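Local coordinates for tailspike protein (Acinetobacter phage vB_ApiP_P1, PDB 6E1R), which probably recognises and cleaves the capsular polysaccharide of its Acinetobacter baumannii host as a trimeric tailspike hydrolase built on a parallel beta-helix, at residues V17-V22 and Y40-Y45; G47-K52 and K72-G77; G77-S82 and R109-D114; A86-S91 and V113-R118. One frame throughout, in Å; residues are numbered along the deposited sequence.

Contact 1: V17-V22 and Y40-Y45; sequences VVNSKV and YYAGQY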
loop_
_atom_site.group_PDB
_atom_site.type_symbol
_atom_site.label_atom_id
_atom_site.label_comp_id
_atom_site.label_asym_id
_atom_site.label_seq_id
_atom_site.Cartn_x
_atom_site.Cartn_y
_atom_site.Cartn_z
ATOM N N VAL A 17 -2.157 55.805 -19.231
ATOM C CA VAL A 17 -2.865 54.542 -19.078
ATOM C C VAL A 17 -3.585 54.220 -20.381
ATOM O O VAL A 17 -4.187 55.100 -21.006
ATOM C CB VAL A 17 -3.855 54.577 -17.894
ATOM C CG1 VAL A 17 -3.106 54.712 -16.578
ATOM C CG2 VAL A 17 -4.838 55.718 -18.054
ATOM N N VAL A 18 -3.500 52.959 -20.800
ATOM C CA VAL A 18 -4.205 52.465 -21.974
ATOM C C VAL A 18 -5.095 51.308 -21.535
ATOM O O VAL A 18 -4.859 50.667 -20.509
ATOM C CB VAL A 18 -3.248 52.034 -23.106
ATOM C CG1 VAL A 18 -2.319 53.178 -23.475
ATOM C CG2 VAL A 18 -2.445 50.818 -22.689
ATOM N N ASN A 19 -6.138 51.049 -22.323
ATOM C CA ASN A 19 -7.158 50.082 -21.941
ATOM C C ASN A 19 -7.168 48.826 -22.803
ATOM O O ASN A 19 -7.971 47.924 -22.540
ATOM C CB ASN A 19 -8.545 50.738 -21.963
ATOM C CG ASN A 19 -8.958 51.192 -23.348
ATOM O OD1 ASN A 19 -8.149 51.219 -24.273
ATOM N ND2 ASN A 19 -10.228 51.553 -23.496
ATOM N N SER A 20 -6.311 48.734 -23.818
ATOM C CA SER A 20 -6.323 47.574 -24.700
ATOM C C SER A 20 -4.965 47.446 -25.375
ATOM O O SER A 20 -4.143 48.365 -25.351
ATOM C CB SER A 20 -7.437 47.672 -25.747
ATOM O OG SER A 20 -7.229 48.775 -26.611
ATOM N N LYS A 21 -4.749 46.280 -25.990
ATOM C CA LYS A 21 -3.503 46.033 -26.708
ATOM C C LYS A 21 -3.438 46.828 -28.004
ATOM O O LYS A 21 -2.355 47.263 -28.410
ATOM C CB LYS A 21 -3.350 44.535 -26.982
ATOM C CG LYS A 21 -2.097 44.146 -27.750
ATOM C CD LYS A 21 -2.430 43.710 -29.168
ATOM C CE LYS A 21 -1.192 43.217 -29.901
ATOM N NZ LYS A 21 -1.523 42.662 -31.244
ATOM N N VAL A 22 -4.582 47.026 -28.665
ATOM C CA VAL A 22 -4.597 47.794 -29.907
ATOM C C VAL A 22 -4.196 49.239 -29.651
ATOM O O VAL A 22 -3.559 49.875 -30.500
ATOM C CB VAL A 22 -5.984 47.702 -30.573
ATOM C CG1 VAL A 22 -5.950 48.307 -31.969
ATOM C CG2 VAL A 22 -6.454 46.256 -30.623
ATOM N N TYR A 40 -6.021 43.315 -21.786
ATOM C CA TYR A 40 -5.524 43.128 -23.145
ATOM C C TYR A 40 -6.499 43.685 -24.174
ATOM O O TYR A 40 -6.076 44.180 -25.225
ATOM C CB TYR A 40 -5.263 41.640 -23.394
ATOM C CG TYR A 40 -4.361 41.324 -24.570
ATOM C CD1 TYR A 40 -4.839 41.356 -25.873
ATOM C CD2 TYR A 40 -3.030 40.976 -24.370
ATOM C CE1 TYR A 40 -4.017 41.059 -26.944
ATOM C CE2 TYR A 40 -2.201 40.678 -25.433
ATOM C CZ TYR A 40 -2.698 40.721 -26.718
ATOM O OH TYR A 40 -1.874 40.423 -27.779
ATOM N N TYR A 41 -7.797 43.620 -23.890
ATOM C CA TYR A 41 -8.827 44.157 -24.763
ATOM C C TYR A 41 -9.589 45.257 -24.034
ATOM O O TYR A 41 -9.566 45.345 -22.803
ATOM C CB TYR A 41 -9.801 43.061 -25.220
ATOM C CG TYR A 41 -9.164 41.981 -26.065
ATOM C CD1 TYR A 41 -9.190 42.050 -27.451
ATOM C CD2 TYR A 41 -8.539 40.890 -25.475
ATOM C CE1 TYR A 41 -8.609 41.063 -28.226
ATOM C CE2 TYR A 41 -7.956 39.899 -26.240
ATOM C CZ TYR A 41 -7.994 39.991 -27.615
ATOM O OH TYR A 41 -7.414 39.005 -28.380
ATOM N N ALA A 42 -10.267 46.098 -24.811
ATOM C CA ALA A 42 -11.032 47.194 -24.235
ATOM C C ALA A 42 -12.193 46.659 -23.408
ATOM O O ALA A 42 -12.832 45.667 -23.772
ATOM C CB ALA A 42 -11.551 48.118 -25.336
ATOM N N GLY A 43 -12.468 47.322 -22.287
ATOM C CA GLY A 43 -13.525 46.893 -21.398
ATOM C C GLY A 43 -13.173 45.736 -20.492
ATOM O O GLY A 43 -14.014 45.331 -19.678
ATOM N N GLN A 44 -11.964 45.193 -20.599
ATOM C CA GLN A 44 -11.520 44.077 -19.781
ATOM C C GLN A 44 -10.432 44.533 -18.818
ATOM O O GLN A 44 -9.731 45.517 -19.066
ATOM C CB GLN A 44 -10.985 42.935 -20.653
ATOM C CG GLN A 44 -11.995 42.366 -21.635
ATOM C CD GLN A 44 -13.134 41.639 -20.948
ATOM O OE1 GLN A 44 -12.991 41.154 -19.825
ATOM N NE2 GLN A 44 -14.276 41.560 -21.623
ATOM N N TYR A 45 -10.305 43.809 -17.709
ATOM C CA TYR A 45 -9.264 44.067 -16.724
ATOM C C TYR A 45 -8.206 42.974 -16.692
ATOM O O TYR A 45 -7.228 43.099 -15.946
ATOM C CB TYR A 45 -9.880 44.234 -15.329
ATOM C CG TYR A 45 -10.665 43.034 -14.843
ATOM C CD1 TYR A 45 -10.043 42.007 -14.142
ATOM C CD2 TYR A 45 -12.028 42.926 -15.085
ATOM C CE1 TYR A 45 -10.753 40.912 -13.695
ATOM C CE2 TYR A 45 -12.748 41.833 -14.642
ATOM C CZ TYR A 45 -12.105 40.828 -13.949
ATOM O OH TYR A 45 -12.817 39.738 -13.506
#
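The backbones of 17-22 and 40-45 draw together at Ser20 and Tyr41, whose CA atoms lie 4.2 Å apart, and a single hydrogen bond joins them, from Lys21 N to Tyr40 O (2.6 Å, 149° at the hydrogen). Two residues further along the loop, Ala42 CA makes a CH...O contact of 3.6 Å with Asn19 O. The main side-chain contribution is Lys21 laid along Tyr40, both pointing the same way. The backbone puts Lys21 CB over one face of the Tyr40 ring, 3.8 Å from the centroid and displaced toward the rim, a CH-pi contact. A chi1 of 179° then sends Lys21 CG on across the ring, 3.6 Å from Tyr40 CZ. The methylenes run on past the phenol, CE coming within 3.6 Å of Tyr40 OH, which itself is hydrogen-bonded to Gly63 O. Ser20 meets the loop through CB, 3.4 Å from Ala42 N, while its OG makes a weak hydrogen bond to Glu23 N. The loop is shaped by a type II beta turn from Tyr41 to Gln44, with Gly43 at the position of positive phi. The arrangement is a serine N-cap at helix 21-25, following strand 16-18, outermost in the sheet within this chain, and packed against the loop between strands 34-37 and 49-53 of the same mixed sheet.

Contact 2: G47-K52 and K72-G77; sequences GGDHFK and KQFSAG
At the end of an antiparallel strand pair, where 70-72 leaves 49-53, the carboxylate of Asp49 receives the loop that turns away through Phe74 and Ser75. OD1 of Asp49 takes three hydrogen bonds: Ser75 N reaches it at 2.9 Å on the syn side, nearly straight at 166°, Ser75 OG meets it almost in line with the C-O bond at 3.1 Å, and His50 N approaches from above the carboxylate plane. OD2 of Asp49 accepts two weak hydrogen bonds, a bent one from Phe74 N (2.9 Å) and one from Lys72 NZ (3.2 Å), which is also a salt bridge. The lysine chain runs extended as far as CE and bends only at its last torsion (58°), which swings NZ back to the carboxylate. The pairing itself is evident at Phe51 and Lys72, a non-hydrogen-bonded antiparallel pair with CA atoms 4.9 Å apart, next to which Gln73 N bonds His50 O at 2.9 Å. Beyond it the amide of Gln73 lies against Lys52, NE2 being 3.4 Å from Lys52 CB and hydrogen-bonded to Val71 O. Lys52 NZ goes on to Thr38 OG1 of the third subunit, tying strand 49-53 to a neighbour in the trimer.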
loop_
_atom_site.group_PDB
_atom_site.type_symbol
_atom_site.label_atom_id
_atom_site.label_comp_id
_atom_site.label_asym_id
_atom_site.label_seq_id
_atom_site.Cartn_x
_atom_site.Cartn_y
_atom_site.Cartn_z
ATOM N N GLY A 47 -5.234 40.364 -18.386
ATOM C CA GLY A 47 -4.128 40.547 -19.297
ATOM C C GLY A 47 -3.436 41.885 -19.175
ATOM O O GLY A 47 -2.471 42.134 -19.909
ATOM N N GLY A 48 -3.892 42.747 -18.270
ATOM C CA GLY A 48 -3.265 44.041 -18.108
ATOM C C GLY A 48 -1.933 43.935 -17.391
ATOM O O GLY A 48 -1.693 43.023 -16.599
ATOM N N ASP A 49 -1.060 44.899 -17.668
ATOM C CA ASP A 49 0.290 44.887 -17.123
ATOM C C ASP A 49 0.942 46.227 -17.432
ATOM O O ASP A 49 0.435 47.016 -18.233
ATOM C CB ASP A 49 1.111 43.732 -17.702
ATOM C CG ASP A 49 2.271 43.338 -16.818
ATOM O OD1 ASP A 49 2.550 44.056 -15.836
ATOM O OD2 ASP A 49 2.898 42.300 -17.103
ATOM N N HIS A 50 2.074 46.473 -16.780
ATOM C CA HIS A 50 2.888 47.643 -17.069
ATOM C C HIS A 50 3.838 47.337 -18.219
ATOM O O HIS A 50 4.278 46.199 -18.401
ATOM C CB HIS A 50 3.686 48.073 -15.836
ATOM C CG HIS A 50 2.839 48.622 -14.731
ATOM N ND1 HIS A 50 3.350 48.955 -13.495
ATOM C CD2 HIS A 50 1.515 48.893 -14.676
ATOM C CE1 HIS A 50 2.376 49.411 -12.728
ATOM N NE2 HIS A 50 1.253 49.383 -13.420
ATOM N N PHE A 51 4.143 48.365 -19.005
ATOM C CA PHE A 51 5.018 48.218 -20.157
ATOM C C PHE A 51 6.058 49.326 -20.157
ATOM O O PHE A 51 5.737 50.494 -19.917
ATOM C CB PHE A 51 4.230 48.241 -21.473
ATOM C CG PHE A 51 3.445 46.987 -21.730
ATOM C CD1 PHE A 51 2.200 46.802 -21.150
ATOM C CD2 PHE A 51 3.953 45.988 -22.545
ATOM C CE1 PHE A 51 1.476 45.647 -21.382
ATOM C CE2 PHE A 51 3.232 44.829 -22.781
ATOM C CZ PHE A 51 1.992 44.659 -22.198
ATOM N N LYS A 52 7.302 48.951 -20.432
ATOM C CA LYS A 52 8.403 49.889 -20.572
ATOM C C LYS A 52 8.843 49.905 -22.027
ATOM O O LYS A 52 8.906 48.856 -22.674
ATOM C CB LYS A 52 9.578 49.505 -19.669
ATOM C CG LYS A 52 10.739 50.485 -19.699
ATOM C CD LYS A 52 11.846 50.063 -18.747
ATOM C CE LYS A 52 11.408 50.189 -17.296
ATOM N NZ LYS A 52 12.477 49.748 -16.356
ATOM N N LYS A 72 6.667 43.840 -21.841
ATOM C CA LYS A 72 5.871 43.459 -20.682
ATOM C C LYS A 72 6.740 43.431 -19.432
ATOM O O LYS A 72 7.833 42.857 -19.435
ATOM C CB LYS A 72 5.234 42.090 -20.927
ATOM C CG LYS A 72 4.150 41.703 -19.942
ATOM C CD LYS A 72 3.600 40.322 -20.266
ATOM C CE LYS A 72 2.416 39.969 -19.381
ATOM N NZ LYS A 72 1.318 40.966 -19.503
ATOM N N GLN A 73 6.258 44.065 -18.365
ATOM C CA GLN A 73 7.028 44.192 -17.133
ATOM C C GLN A 73 6.718 43.110 -16.105
ATOM O O GLN A 73 7.449 43.003 -15.114
ATOM C CB GLN A 73 6.794 45.570 -16.504
ATOM C CG GLN A 73 7.299 46.729 -17.350
ATOM C CD GLN A 73 8.794 46.670 -17.590
ATOM O OE1 GLN A 73 9.590 46.979 -16.702
ATOM N NE2 GLN A 73 9.186 46.273 -18.796
ATOM N N PHE A 74 5.666 42.319 -16.311
ATOM C CA PHE A 74 5.277 41.242 -15.399
ATOM C C PHE A 74 5.132 41.760 -13.968
ATOM O O PHE A 74 5.799 41.307 -13.036
ATOM C CB PHE A 74 6.270 40.078 -15.467
ATOM C CG PHE A 74 6.176 39.270 -16.731
ATOM C CD1 PHE A 74 5.268 38.228 -16.836
ATOM C CD2 PHE A 74 7.001 39.543 -17.809
ATOM C CE1 PHE A 74 5.180 37.478 -17.995
ATOM C CE2 PHE A 74 6.918 38.796 -18.971
ATOM C CZ PHE A 74 6.007 37.763 -19.064
ATOM N N SER A 75 4.234 42.737 -13.812
ATOM C CA SER A 75 3.984 43.308 -12.493
ATOM C C SER A 75 3.401 42.272 -11.541
ATOM O O SER A 75 3.709 42.274 -10.343
ATOM C CB SER A 75 3.055 44.516 -12.611
ATOM O OG SER A 75 3.669 45.554 -13.355
ATOM N N ALA A 76 2.559 41.377 -12.053
ATOM C CA ALA A 76 2.020 40.294 -11.241
ATOM C C ALA A 76 2.983 39.123 -11.107
ATOM O O ALA A 76 2.775 38.268 -10.239
ATOM C CB ALA A 76 0.695 39.804 -11.827
ATOM N N GLY A 77 4.019 39.059 -11.940
ATOM C CA GLY A 77 4.969 37.968 -11.865
ATOM C C GLY A 77 4.442 36.656 -12.392
ATOM O O GLY A 77 5.014 35.604 -12.100
#

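Contact 3: G77-S82 and R109-D114; sequences GVLTVS and RKLVVD
Backbone hydrogen bonds define the pairing of 77-82 with 109-114: Val112 N gives to Leu79 O (3.0 Å) and Val112 O accepts from Val81 N (3.1 Å), so that Val112 bonds the two residues flanking Thr80. This is the pattern of a parallel bridge. One step toward the start of the strands, a water takes over: it accepts from Leu79 N and from Arg109 NE and donates to Lys110 O (2.7 Å), standing where the next direct bond between the two strands, Leu79 N to Lys110 O, would be expected. Apolar contacts divide between the two faces. On the face of Thr80 and Val112, Val78 crosses Val112 at about a right angle, CG1 of Val78 lying 3.7 Å from CG2 of Val112. On the face of Leu79 and Leu111, CD1 of Leu111 reaches CG1 of Val81 at 3.9 Å, and both leucines pack on helix 94-106, the helix of a beta-alpha-beta unit that probably covers the N-terminal end of the beta-helix. CG1 of Val81 also lies 3.8 Å from CG2 of Val113. The polar side-chain pair closes the far end: Ser82 OG gives a hydrogen bond to Asp114 OD2 (2.7 Å), on the syn side but 29° out of the carboxylate plane. A chi1 of 46° sets Asp114 CG between its backbone N and carbonyl carbon and brings the carboxylate to Ser82. Direct backbone bonds between the strands are confined to Val112; at the start one water links Leu79, Arg109 and Lys110, and at the far end a probably charged carboxylate accepts from Ser82.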
loop_
_atom_site.group_PDB
_atom_site.type_symbol
_atom_site.label_atom_id
_atom_site.label_comp_id
_atom_site.label_asym_id
_atom_site.label_seq_id
_atom_site.Cartn_x
_atom_site.Cartn_y
_atom_site.Cartn_z
ATOM N N GLY A 77 4.019 39.059 -11.940
ATOM C CA GLY A 77 4.969 37.968 -11.865
ATOM C C GLY A 77 4.442 36.656 -12.392
ATOM O O GLY A 77 5.014 35.604 -12.100
ATOM N N VAL A 78 3.364 36.690 -13.171
ATOM C CA VAL A 78 2.711 35.486 -13.668
ATOM C C VAL A 78 2.291 35.718 -15.112
ATOM O O VAL A 78 1.790 36.792 -15.460
ATOM C CB VAL A 78 1.502 35.108 -12.785
ATOM C CG1 VAL A 78 0.362 34.550 -13.624
ATOM C CG2 VAL A 78 1.923 34.106 -11.723
ATOM N N LEU A 79 2.506 34.710 -15.954
ATOM C CA LEU A 79 2.056 34.739 -17.339
ATOM C C LEU A 79 0.650 34.154 -17.419
ATOM O O LEU A 79 0.425 33.013 -17.001
ATOM C CB LEU A 79 3.018 33.966 -18.240
ATOM C CG LEU A 79 2.670 33.952 -19.730
ATOM C CD1 LEU A 79 2.449 35.364 -20.245
ATOM C CD2 LEU A 79 3.755 33.254 -20.535
ATOM N N THR A 80 -0.285 34.925 -17.964
ATOM C CA THR A 80 -1.684 34.534 -18.035
ATOM C C THR A 80 -2.099 34.385 -19.491
ATOM O O THR A 80 -1.531 35.028 -20.380
ATOM C CB THR A 80 -2.601 35.557 -17.345
ATOM O OG1 THR A 80 -2.520 36.815 -18.026
ATOM C CG2 THR A 80 -2.188 35.752 -15.895
ATOM N N VAL A 81 -3.091 33.523 -19.729
ATOM C CA VAL A 81 -3.590 33.339 -21.090
ATOM C C VAL A 81 -4.244 34.621 -21.592
ATOM O O VAL A 81 -4.270 34.880 -22.802
ATOM C CB VAL A 81 -4.552 32.133 -21.172
ATOM C CG1 VAL A 81 -4.072 30.998 -20.281
ATOM C CG2 VAL A 81 -5.979 32.533 -20.821
ATOM N N SER A 82 -4.777 35.444 -20.683
ATOM C CA SER A 82 -5.345 36.723 -21.092
ATOM C C SER A 82 -4.281 37.646 -21.660
ATOM O O SER A 82 -4.559 38.427 -22.577
ATOM C CB SER A 82 -6.039 37.398 -19.908
ATOM O OG SER A 82 -7.135 36.630 -19.447
ATOM N N ARG A 109 8.429 29.096 -18.014
ATOM C CA ARG A 109 7.680 29.602 -16.875
ATOM C C ARG A 109 6.257 29.072 -16.937
ATOM O O ARG A 109 5.758 28.701 -18.003
ATOM C CB ARG A 109 7.691 31.135 -16.834
ATOM C CG ARG A 109 7.004 31.802 -18.015
ATOM C CD ARG A 109 7.211 33.309 -17.982
ATOM N NE ARG A 109 6.730 33.903 -16.738
ATOM C CZ ARG A 109 7.066 35.117 -16.312
ATOM N NH1 ARG A 109 7.892 35.868 -17.029
ATOM N NH2 ARG A 109 6.581 35.579 -15.167
ATOM N N LYS A 110 5.609 29.037 -15.776
ATOM C CA LYS A 110 4.282 28.449 -15.683
ATOM C C LYS A 110 3.243 29.332 -16.366
ATOM O O LYS A 110 3.397 30.552 -16.471
ATOM C CB LYS A 110 3.889 28.217 -14.223
ATOM C CG LYS A 110 3.575 29.472 -13.430
ATOM C CD LYS A 110 3.165 29.107 -12.012
ATOM C CE LYS A 110 2.637 30.305 -11.245
ATOM N NZ LYS A 110 2.144 29.907 -9.897
ATOM N N LEU A 111 2.179 28.694 -16.838
ATOM C CA LEU A 111 1.056 29.370 -17.466
ATOM C C LEU A 111 -0.163 29.275 -16.558
ATOM O O LEU A 111 -0.409 28.233 -15.943
ATOM C CB LEU A 111 0.743 28.760 -18.834
ATOM C CG LEU A 111 -0.444 29.348 -19.597
ATOM C CD1 LEU A 111 -0.212 30.816 -19.919
ATOM C CD2 LEU A 111 -0.711 28.544 -20.858
ATOM N N VAL A 112 -0.918 30.365 -16.469
ATOM C CA VAL A 112 -2.079 30.449 -15.592
ATOM C C VAL A 112 -3.293 30.804 -16.436
ATOM O O VAL A 112 -3.264 31.778 -17.198
ATOM C CB VAL A 112 -1.873 31.487 -14.474
ATOM C CG1 VAL A 112 -3.160 31.684 -13.687
ATOM C CG2 VAL A 112 -0.740 31.059 -13.555
ATOM N N VAL A 113 -4.358 30.024 -16.292
ATOM C CA VAL A 113 -5.623 30.280 -16.967
ATOM C C VAL A 113 -6.505 31.036 -15.982
ATOM O O VAL A 113 -6.935 30.482 -14.965
ATOM C CB VAL A 113 -6.290 28.980 -17.437
ATOM C CG1 VAL A 113 -7.471 29.287 -18.343
ATOM C CG2 VAL A 113 -5.281 28.096 -18.149
ATOM N N ASP A 114 -6.776 32.304 -16.282
ATOM C CA ASP A 114 -7.473 33.187 -15.358
ATOM C C ASP A 114 -8.962 33.326 -15.653
ATOM O O ASP A 114 -9.683 33.909 -14.836
ATOM C CB ASP A 114 -6.804 34.568 -15.349
ATOM C CG ASP A 114 -6.500 35.078 -16.741
ATOM O OD1 ASP A 114 -6.409 34.249 -17.672
ATOM O OD2 ASP A 114 -6.333 36.306 -16.900
HETATM O O HOH W 1 4.135 32.828 -15.125
#

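Contact 4: A86-S91 and V113-R118; sequences ADPSAS and VDFDLR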
loop_
_atom_site.group_PDB
_atom_site.type_symbol
_atom_site.label_atom_id
_atom_site.label_comp_id
_atom_site.label_asym_id
_atom_site.label_seq_id
_atom_site.Cartn_x
_atom_site.Cartn_y
_atom_site.Cartn_z
ATOM N N ALA A 86 -6.271 36.109 -25.178
ATOM C CA ALA A 86 -7.538 35.462 -24.855
ATOM C C ALA A 86 -8.583 36.528 -24.557
ATOM O O ALA A 86 -8.471 37.262 -23.570
ATOM C CB ALA A 86 -7.366 34.516 -23.672
ATOM N N ASP A 87 -9.606 36.612 -25.406
ATOM C CA ASP A 87 -10.635 37.628 -25.262
ATOM C C ASP A 87 -11.829 37.023 -24.543
ATOM O O ASP A 87 -12.476 36.118 -25.093
ATOM C CB ASP A 87 -11.048 38.166 -26.631
ATOM C CG ASP A 87 -11.947 39.383 -26.539
ATOM O OD1 ASP A 87 -12.151 39.895 -25.418
ATOM O OD2 ASP A 87 -12.444 39.832 -27.592
ATOM N N PRO A 88 -12.154 37.469 -23.327
ATOM C CA PRO A 88 -13.311 36.895 -22.621
ATOM C C PRO A 88 -14.630 37.088 -23.345
ATOM O O PRO A 88 -15.540 36.265 -23.184
ATOM C CB PRO A 88 -13.294 37.629 -21.272
ATOM C CG PRO A 88 -11.874 38.077 -21.102
ATOM C CD PRO A 88 -11.393 38.405 -22.483
ATOM N N SER A 89 -14.770 38.152 -24.137
ATOM C CA SER A 89 -15.998 38.368 -24.892
ATOM C C SER A 89 -16.059 37.542 -26.169
ATOM O O SER A 89 -17.145 37.382 -26.736
ATOM C CB SER A 89 -16.157 39.853 -25.230
ATOM O OG SER A 89 -14.988 40.366 -25.845
ATOM N N ALA A 90 -14.929 37.012 -26.629
ATOM C CA ALA A 90 -14.901 36.231 -27.856
ATOM C C ALA A 90 -15.396 34.811 -27.611
ATOM O O ALA A 90 -15.308 34.279 -26.500
ATOM C CB ALA A 90 -13.488 36.194 -28.439
ATOM N N SER A 91 -15.923 34.198 -28.670
ATOM C CA SER A 91 -16.441 32.839 -28.590
ATOM C C SER A 91 -15.351 31.779 -28.667
ATOM O O SER A 91 -15.622 30.617 -28.343
ATOM C CB SER A 91 -17.461 32.601 -29.707
ATOM O OG SER A 91 -18.562 33.484 -29.591
ATOM N N VAL A 113 -4.358 30.024 -16.292
ATOM C CA VAL A 113 -5.623 30.280 -16.967
ATOM C C VAL A 113 -6.505 31.036 -15.982
ATOM O O VAL A 113 -6.935 30.482 -14.965
ATOM C CB VAL A 113 -6.290 28.980 -17.437
ATOM C CG1 VAL A 113 -7.471 29.287 -18.343
ATOM C CG2 VAL A 113 -5.281 28.096 -18.149
ATOM N N ASP A 114 -6.776 32.304 -16.282
ATOM C CA ASP A 114 -7.473 33.187 -15.358
ATOM C C ASP A 114 -8.962 33.326 -15.653
ATOM O O ASP A 114 -9.683 33.909 -14.836
ATOM C CB ASP A 114 -6.804 34.568 -15.349
ATOM C CG ASP A 114 -6.500 35.078 -16.741
ATOM O OD1 ASP A 114 -6.409 34.249 -17.672
ATOM O OD2 ASP A 114 -6.333 36.306 -16.900
ATOM N N PHE A 115 -9.437 32.818 -16.788
ATOM C CA PHE A 115 -10.868 32.729 -17.041
ATOM C C PHE A 115 -11.127 31.516 -17.921
ATOM O O PHE A 115 -10.226 31.012 -18.598
ATOM C CB PHE A 115 -11.421 34.011 -17.681
ATOM C CG PHE A 115 -11.050 34.186 -19.127
ATOM C CD1 PHE A 115 -9.834 34.745 -19.483
ATOM C CD2 PHE A 115 -11.929 33.815 -20.131
ATOM C CE1 PHE A 115 -9.495 34.916 -20.812
ATOM C CE2 PHE A 115 -11.595 33.980 -21.462
ATOM C CZ PHE A 115 -10.377 34.534 -21.802
ATOM N N ASP A 116 -12.374 31.048 -17.907
ATOM C CA ASP A 116 -12.717 29.819 -18.610
ATOM C C ASP A 116 -12.580 30.013 -20.113
ATOM O O ASP A 116 -13.127 30.964 -20.682
ATOM C CB ASP A 116 -14.135 29.374 -18.253
ATOM C CG ASP A 116 -14.284 29.023 -16.783
ATOM O OD1 ASP A 116 -13.265 28.685 -16.144
ATOM O OD2 ASP A 116 -15.420 29.084 -16.267
ATOM N N LEU A 117 -11.857 29.104 -20.757
ATOM C CA LEU A 117 -11.587 29.186 -22.182
ATOM C C LEU A 117 -12.516 28.267 -22.964
ATOM O O LEU A 117 -12.983 27.242 -22.461
ATOM C CB LEU A 117 -10.130 28.821 -22.475
ATOM C CG LEU A 117 -9.071 29.681 -21.782
ATOM C CD1 LEU A 117 -7.675 29.274 -22.220
ATOM C CD2 LEU A 117 -9.316 31.154 -22.058
ATOM N N ARG A 118 -12.777 28.651 -24.212
ATOM C CA ARG A 118 -13.555 27.851 -25.148
ATOM C C ARG A 118 -12.778 27.776 -26.453
ATOM O O ARG A 118 -12.427 28.812 -27.027
ATOM C CB ARG A 118 -14.940 28.466 -25.373
ATOM C CG ARG A 118 -15.757 28.620 -24.099
ATOM C CD ARG A 118 -17.136 29.191 -24.380
ATOM N NE ARG A 118 -18.015 28.222 -25.026
ATOM C CZ ARG A 118 -18.726 27.310 -24.371
ATOM N NH1 ARG A 118 -18.660 27.237 -23.048
ATOM N NH2 ARG A 118 -19.502 26.467 -25.039
HETATM O O HOH W 2 -18.293 29.587 -27.448
#
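The ring of Phe115 is the centre of the contact, and Pro88 lies on it: CG of Pro88 stands over the middle of one face, 3.9 Å from the centroid and 12° off the ring normal, a CH-pi contact. Pro88 CA adds a touch at 3.6 Å to Phe115 CE2. Ala86 CB comes to the rim instead, near the ring plane, 3.5 Å from Phe115 CZ. The opposite face is taken by Leu117 of the same segment, whose CD2 also reaches Ala86 CB at 4.2 Å. The ring turns toward the loop because its chi1 of 74° sets CG between the backbone N and the carbonyl carbon. Segment 113-118 is a corner of the beta-helix, where strand 111-113 on one face gives way to strand 117-119 on the next, and 86-91 is the loop leading into helix 94-106. That loop is held by a type I turn, Ala90 N bonding Asp87 O at 3.0 Å with Pro88 as its second residue, and by Asp87 OD1, which accepts from Ser89 OG at 2.9 Å. Farther out, Ser91 O lies against Arg118 CB, and a water donates to Ser91 O and accepts from Arg118 NE (2.8 Å). His93 packs edge-to-face with Phe115, its ND1 being hydrogen-bonded to Arg118 N. On the corner itself, Asp116 forms a salt bridge with Arg142.

How the contacts relate
All four contacts crowd one end of the elongated subunit, their centres about 36 to 51 Å from the centre of the chain. Along the chain contacts 1, 2 and 3 follow in series, while 3 and 4 end on the same stretch and share Val113 and Asp114. Contacts 1 and 2 (centres 13 Å apart) reach the mixed sheet of the N-terminal part; contacts 3 and 4, also 13 Å apart, belong to the start of the parallel beta-helix. Contact 2 passes directly into contact 3 through Gly77, with a Phe74–Arg109 cation-pi pair between them. Tyr41 and Gln44 of contact 1 pack on Asp87 and Pro88 of contact 4, another junction; the N-terminal sheet is therefore joined to the beta-helix at several points.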